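Local coordinates for protein VP1 (Polyomavirus HPyV7, PDB 4PCH) that is the major capsid protein of the virus, assembling into pentamers of jelly-roll subunits, and probably attaches the virion to host-cell receptors, at residues A25-N30 and L227-M232; L88-L93 and Y258-R263. One frame throughout, in Å; residues are numbered along the deposited sequence.

Contact 1. Residues A25-N30 and L227-M232; sequences AVLLPN and LTSADM
Inside the jelly-roll core of the VP1 subunit, face-to-face packing of two strands is carried by L27, which lies over the backbone between L227 and S229. With chi1 at -85°, CG stands beside the backbone N of L27 and the isobutyl group is directed at the other strand, its two methyls dividing the work. CD2 of L27 comes to 3.5 Å from OG of S229 and also rests near the carbonyl oxygen of L227, 3.7 Å from L27 CD2 to L227 O. CD1 of L27 faces the other leucine, 4.1 Å from CD1 of L227, and the two leucine side chains cross at about a right angle. The strand axes run 8.6 Å apart at an angle of 43°, too far for backbone bonding; no hydrogen bond links the segments, as expected where layers of a beta sandwich meet through side chains. A25 extends the apolar patch more thinly, its CB lying 4.2 Å from CD1 of L227. Each strand takes its backbone bonds from neighbours in its own layer, A25 and L27 from F262 and R260 of strand 253-271, and L227 from A64 of strand 62-67. V26 and L28, pointing away from 227-232, pack on T179 and A155 of a second subunit.

Contact 2. Residues L88-L93 and Y258-R263; sequences LETELL and YGRFFR
E89 and R263 face each other as a hydrogen-bonded pair of an antiparallel beta ladder, in which 88-93 and 258-263 run at 164° to one another. Their backbones bond reciprocally, R263 N lying 2.9 Å from E89 O, and E91 and F261 repeat the exchange two residues on. Beyond them L93 N donates to G259 O, and L93 O receives Y258 N.

Among the polar side chains, T90 OG1 is a relay: it donates to F261 O at 2.8 Å and accepts R260 NH1 at 3.0 Å. F261 O is thereby gripped twice, T90 OG1 and E91 N arriving from opposite faces of its plane. Being anti to the backbone N of T90 (chi1 -176°), OG1 also lies over the centre of the F262 ring, 3.7 Å above its plane. A salt bridge joins E89 OE1 to R263 NH2 at 2.9 Å; OE1 lies in the guanidinium plane, while NH2 comes to its anti side, 22° out of the carboxylate plane. H265 also bonds E89 OE1. One water links E91 OE2 to R263 NH2; a second, whose proton may go to another acceptor, lies between OE2 and NH1. The F261 ring points its edge at one guanidinium face, CZ standing off-centre above it.

Apolar contacts are fewer: L93 CD1 sits 4.1 Å from CB of F261.

T90, L92, R260 and F262 face the sandwich interior, against strands 117-124 and 224-236, where R260 salt-bridges D231. On the other face E91, L93 and F261 pack on P178 of a second subunit, and E91 OE1 bonds its Y186. Strand 9-27 continues the sheet beyond 258-263.

Overall arrangement
Contacts 1 and 2 illustrate how a jelly roll is built: contact 2 pairs strands within a layer, contact 1 packs strands across the interior, and their centres lie 8 Å apart. The segment 258-263 joins them. Its R260 N is 2.8 Å from L27 O, a probable hydrogen bond placing 25-30 beside it in the sheet, while the R260-D231 salt bridge, 2.7 Å from NH2 to OD1, ties 258-263 to 227-232. Packing adds to this, with CD1 of L92 3.4 Å from CG of D231. The segments alternate along the chain, so sequence-distant strands interleave in one core. Both contacts also touch the second subunit, linking this core to pentamer assembly.

Contact 1. Residues A25-N30 and L227-M232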
loop_
_atom_site.group_PDB
_atom_site.type_symbol
_atom_site.label_atom_id
_atom_site.label_comp_id
_atom_site.label_asym_id
_atom_site.label_seq_id
_atom_site.Cartn_x
_atom_site.Cartn_y
_atom_site.Cartn_z
ATOM N N ALA B 25 -0.340 -26.258 14.792
ATOM C CA ALA B 25 -1.646 -26.133 15.392
ATOM C C ALA B 25 -2.481 -25.195 14.548
ATOM O O ALA B 25 -1.941 -24.316 13.865
ATOM C CB ALA B 25 -1.552 -25.596 16.805
ATOM N N VAL B 26 -3.797 -25.403 14.588
ATOM C CA VAL B 26 -4.716 -24.419 14.035
ATOM C C VAL B 26 -5.628 -23.914 15.152
ATOM O O VAL B 26 -6.369 -24.702 15.737
ATOM C CB VAL B 26 -5.569 -24.985 12.912
ATOM C CG1 VAL B 26 -6.509 -23.906 12.388
ATOM C CG2 VAL B 26 -4.688 -25.546 11.809
ATOM N N LEU B 27 -5.511 -22.630 15.454
ATOM C CA LEU B 27 -6.309 -21.958 16.476
ATOM C C LEU B 27 -7.588 -21.554 15.783
ATOM O O LEU B 27 -7.566 -20.935 14.718
ATOM C CB LEU B 27 -5.646 -20.737 17.082
ATOM C CG LEU B 27 -4.669 -20.971 18.246
ATOM C CD1 LEU B 27 -3.546 -21.891 17.774
ATOM C CD2 LEU B 27 -4.124 -19.694 18.848
ATOM N N LEU B 28 -8.702 -21.914 16.406
ATOM C CA LEU B 28 -10.015 -21.684 15.852
ATOM C C LEU B 28 -10.641 -20.423 16.465
ATOM O O LEU B 28 -10.377 -20.089 17.633
ATOM C CB LEU B 28 -10.933 -22.875 16.141
ATOM C CG LEU B 28 -10.488 -24.270 15.702
ATOM C CD1 LEU B 28 -11.530 -25.329 16.012
ATOM C CD2 LEU B 28 -10.126 -24.270 14.222
ATOM N N PRO B 29 -11.466 -19.722 15.688
ATOM C CA PRO B 29 -12.072 -18.527 16.225
ATOM C C PRO B 29 -13.040 -18.805 17.355
ATOM O O PRO B 29 -13.671 -19.851 17.389
ATOM C CB PRO B 29 -12.826 -17.956 15.024
ATOM C CG PRO B 29 -13.123 -19.114 14.179
ATOM C CD PRO B 29 -11.865 -19.928 14.274
ATOM N N ASN B 30 -13.089 -17.847 18.264
ATOM C CA ASN B 30 -13.770 -18.006 19.499
ATOM C C ASN B 30 -14.519 -16.752 19.899
ATOM O O ASN B 30 -13.899 -15.726 20.125
ATOM C CB ASN B 30 -12.666 -18.334 20.515
ATOM C CG ASN B 30 -13.164 -18.384 21.894
ATOM O OD1 ASN B 30 -14.290 -18.810 22.137
ATOM N ND2 ASN B 30 -12.348 -17.903 22.827
ATOM N N LEU B 227 0.342 -20.117 22.241
ATOM C CA LEU B 227 -0.087 -19.413 21.019
ATOM C C LEU B 227 -1.335 -18.633 21.306
ATOM O O LEU B 227 -2.228 -19.128 21.985
ATOM C CB LEU B 227 -0.363 -20.425 19.912
ATOM C CG LEU B 227 0.846 -21.297 19.536
ATOM C CD1 LEU B 227 0.426 -22.335 18.521
ATOM C CD2 LEU B 227 2.029 -20.458 19.058
ATOM N N THR B 228 -1.419 -17.422 20.748
ATOM C CA THR B 228 -2.592 -16.562 20.933
ATOM C C THR B 228 -2.889 -15.923 19.579
ATOM O O THR B 228 -1.965 -15.597 18.850
ATOM C CB THR B 228 -2.356 -15.477 22.004
ATOM O OG1 THR B 228 -1.813 -16.066 23.195
ATOM C CG2 THR B 228 -3.656 -14.758 22.377
ATOM N N SER B 229 -4.173 -15.810 19.226
ATOM C CA SER B 229 -4.501 -15.153 17.962
ATOM C C SER B 229 -5.847 -14.464 18.004
ATOM O O SER B 229 -6.660 -14.728 18.875
ATOM C CB SER B 229 -4.430 -16.144 16.796
ATOM O OG SER B 229 -5.457 -17.099 16.826
ATOM N N ALA B 230 -6.060 -13.535 17.065
ATOM C CA ALA B 230 -7.387 -13.006 16.808
ATOM C C ALA B 230 -7.383 -12.462 15.405
ATOM O O ALA B 230 -6.458 -11.711 15.020
ATOM C CB ALA B 230 -7.725 -11.896 17.788
ATOM N N ASP B 231 -8.406 -12.823 14.647
ATOM C CA ASP B 231 -8.525 -12.425 13.253
ATOM C C ASP B 231 -9.969 -12.060 12.950
ATOM O O ASP B 231 -10.805 -12.921 12.692
ATOM C CB ASP B 231 -8.008 -13.537 12.336
ATOM C CG ASP B 231 -6.509 -13.716 12.455
ATOM O OD1 ASP B 231 -5.731 -12.896 11.866
ATOM O OD2 ASP B 231 -6.083 -14.621 13.213
ATOM N N MET B 232 -10.249 -10.769 13.047
ATOM C CA MET B 232 -11.551 -10.209 12.692
ATOM C C MET B 232 -11.398 -9.579 11.325
ATOM O O MET B 232 -10.661 -8.613 11.173
ATOM C CB MET B 232 -11.976 -9.151 13.698
ATOM C CG MET B 232 -13.307 -8.504 13.290
ATOM S SD MET B 232 -14.035 -7.452 14.545
ATOM C CE MET B 232 -12.757 -6.238 14.742
#

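Contact 2. Residues L88-L93 and Y258-R263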
loop_
_atom_site.group_PDB
_atom_site.type_symbol
_atom_site.label_atom_id
_atom_site.label_comp_id
_atom_site.label_asym_id
_atom_site.label_seq_id
_atom_site.Cartn_x
_atom_site.Cartn_y
_atom_site.Cartn_z
ATOM N N LEU B 88 8.782 -19.155 13.409
ATOM C CA LEU B 88 7.467 -19.729 13.159
ATOM C C LEU B 88 6.957 -19.356 11.784
ATOM O O LEU B 88 7.429 -18.390 11.178
ATOM C CB LEU B 88 6.469 -19.344 14.234
ATOM C CG LEU B 88 5.948 -17.919 14.369
ATOM C CD1 LEU B 88 4.932 -17.547 13.284
ATOM C CD2 LEU B 88 5.324 -17.712 15.736
ATOM N N GLU B 89 5.995 -20.145 11.309
ATOM C CA GLU B 89 5.163 -19.750 10.170
ATOM C C GLU B 89 3.764 -19.585 10.704
ATOM O O GLU B 89 3.329 -20.360 11.532
ATOM C CB GLU B 89 5.160 -20.794 9.040
ATOM C CG GLU B 89 6.477 -20.938 8.293
ATOM C CD GLU B 89 7.495 -21.724 9.076
ATOM O OE1 GLU B 89 7.175 -22.863 9.458
ATOM O OE2 GLU B 89 8.630 -21.218 9.315
ATOM N N THR B 90 3.041 -18.572 10.235
ATOM C CA THR B 90 1.630 -18.452 10.610
ATOM C C THR B 90 0.839 -17.999 9.386
ATOM O O THR B 90 1.362 -17.225 8.563
ATOM C CB THR B 90 1.424 -17.529 11.835
ATOM O OG1 THR B 90 0.014 -17.532 12.201
ATOM C CG2 THR B 90 1.896 -16.085 11.538
ATOM N N GLU B 91 -0.375 -18.534 9.214
ATOM C CA GLU B 91 -1.218 -18.237 8.056
ATOM C C GLU B 91 -2.662 -18.142 8.502
ATOM O O GLU B 91 -3.140 -18.969 9.278
ATOM C CB GLU B 91 -1.209 -19.372 7.005
ATOM C CG GLU B 91 0.100 -19.816 6.392
ATOM C CD GLU B 91 -0.079 -21.008 5.429
ATOM O OE1 GLU B 91 -1.093 -21.045 4.630
ATOM O OE2 GLU B 91 0.824 -21.896 5.475
ATOM N N LEU B 92 -3.386 -17.153 7.993
ATOM C CA LEU B 92 -4.826 -17.075 8.178
ATOM C C LEU B 92 -5.538 -17.921 7.129
ATOM O O LEU B 92 -5.188 -17.894 5.946
ATOM C CB LEU B 92 -5.271 -15.615 8.006
ATOM C CG LEU B 92 -6.723 -15.280 8.348
ATOM C CD1 LEU B 92 -7.088 -15.696 9.762
ATOM C CD2 LEU B 92 -6.896 -13.770 8.201
ATOM N N LEU B 93 -6.553 -18.661 7.554
ATOM C CA LEU B 93 -7.376 -19.438 6.651
ATOM C C LEU B 93 -8.654 -18.666 6.351
ATOM O O LEU B 93 -9.421 -18.297 7.274
ATOM C CB LEU B 93 -7.731 -20.798 7.276
ATOM C CG LEU B 93 -6.532 -21.756 7.459
ATOM C CD1 LEU B 93 -5.849 -21.647 8.802
ATOM C CD2 LEU B 93 -6.962 -23.173 7.238
ATOM N N TYR B 258 -11.342 -18.404 9.472
ATOM C CA TYR B 258 -11.745 -19.775 9.706
ATOM C C TYR B 258 -10.840 -20.492 10.689
ATOM O O TYR B 258 -11.173 -21.553 11.221
ATOM C CB TYR B 258 -11.682 -20.513 8.389
ATOM C CG TYR B 258 -12.645 -20.050 7.321
ATOM C CD1 TYR B 258 -13.839 -19.372 7.636
ATOM C CD2 TYR B 258 -12.432 -20.416 6.003
ATOM C CE1 TYR B 258 -14.737 -19.031 6.637
ATOM C CE2 TYR B 258 -13.353 -20.106 5.001
ATOM C CZ TYR B 258 -14.503 -19.411 5.329
ATOM O OH TYR B 258 -15.392 -19.141 4.311
ATOM N N GLY B 259 -9.647 -19.944 10.840
ATOM C CA GLY B 259 -8.617 -20.503 11.708
ATOM C C GLY B 259 -7.313 -19.774 11.466
ATOM O O GLY B 259 -7.150 -19.059 10.470
ATOM N N ARG B 260 -6.362 -19.930 12.387
ATOM C CA ARG B 260 -4.998 -19.407 12.206
ATOM C C ARG B 260 -4.013 -20.533 12.447
ATOM O O ARG B 260 -3.945 -21.080 13.551
ATOM C CB ARG B 260 -4.631 -18.185 13.068
ATOM C CG ARG B 260 -3.181 -17.766 12.847
ATOM C CD ARG B 260 -2.817 -16.437 13.493
ATOM N NE ARG B 260 -3.347 -15.299 12.722
ATOM C CZ ARG B 260 -2.734 -14.747 11.676
ATOM N NH1 ARG B 260 -1.573 -15.217 11.229
ATOM N NH2 ARG B 260 -3.285 -13.721 11.029
ATOM N N PHE B 261 -3.286 -20.870 11.381
ATOM C CA PHE B 261 -2.238 -21.903 11.388
ATOM C C PHE B 261 -0.966 -21.367 12.020
ATOM O O PHE B 261 -0.575 -20.257 11.745
ATOM C CB PHE B 261 -1.956 -22.377 9.949
ATOM C CG PHE B 261 -0.813 -23.352 9.827
ATOM C CD1 PHE B 261 -0.986 -24.677 10.169
ATOM C CD2 PHE B 261 0.448 -22.929 9.388
ATOM C CE1 PHE B 261 0.042 -25.591 10.064
ATOM C CE2 PHE B 261 1.477 -23.842 9.280
ATOM C CZ PHE B 261 1.286 -25.160 9.621
ATOM N N PHE B 262 -0.274 -22.213 12.798
ATOM C CA PHE B 262 1.073 -21.924 13.279
ATOM C C PHE B 262 1.920 -23.171 13.091
ATOM O O PHE B 262 1.441 -24.281 13.339
ATOM C CB PHE B 262 1.107 -21.636 14.776
ATOM C CG PHE B 262 0.451 -20.346 15.200
ATOM C CD1 PHE B 262 -0.919 -20.277 15.391
ATOM C CD2 PHE B 262 1.223 -19.199 15.438
ATOM C CE1 PHE B 262 -1.513 -19.103 15.843
ATOM C CE2 PHE B 262 0.633 -18.022 15.886
ATOM C CZ PHE B 262 -0.749 -17.989 16.100
ATOM N N ARG B 263 3.167 -22.997 12.649
ATOM C CA ARG B 263 4.193 -24.034 12.749
ATOM C C ARG B 263 5.350 -23.418 13.542
ATOM O O ARG B 263 5.915 -22.404 13.144
ATOM C CB ARG B 263 4.698 -24.479 11.363
ATOM C CG ARG B 263 5.732 -25.602 11.435
ATOM C CD ARG B 263 6.277 -26.017 10.079
ATOM N NE ARG B 263 5.260 -26.394 9.096
ATOM C CZ ARG B 263 4.776 -25.613 8.128
ATOM N NH1 ARG B 263 3.860 -26.105 7.304
ATOM N NH2 ARG B 263 5.149 -24.327 7.989
HETATM O O HOH W 1 -0.317 -14.227 8.786
HETATM O O HOH W 2 1.812 -24.762 5.757
HETATM O O HOH W 3 3.752 -22.539 6.319
#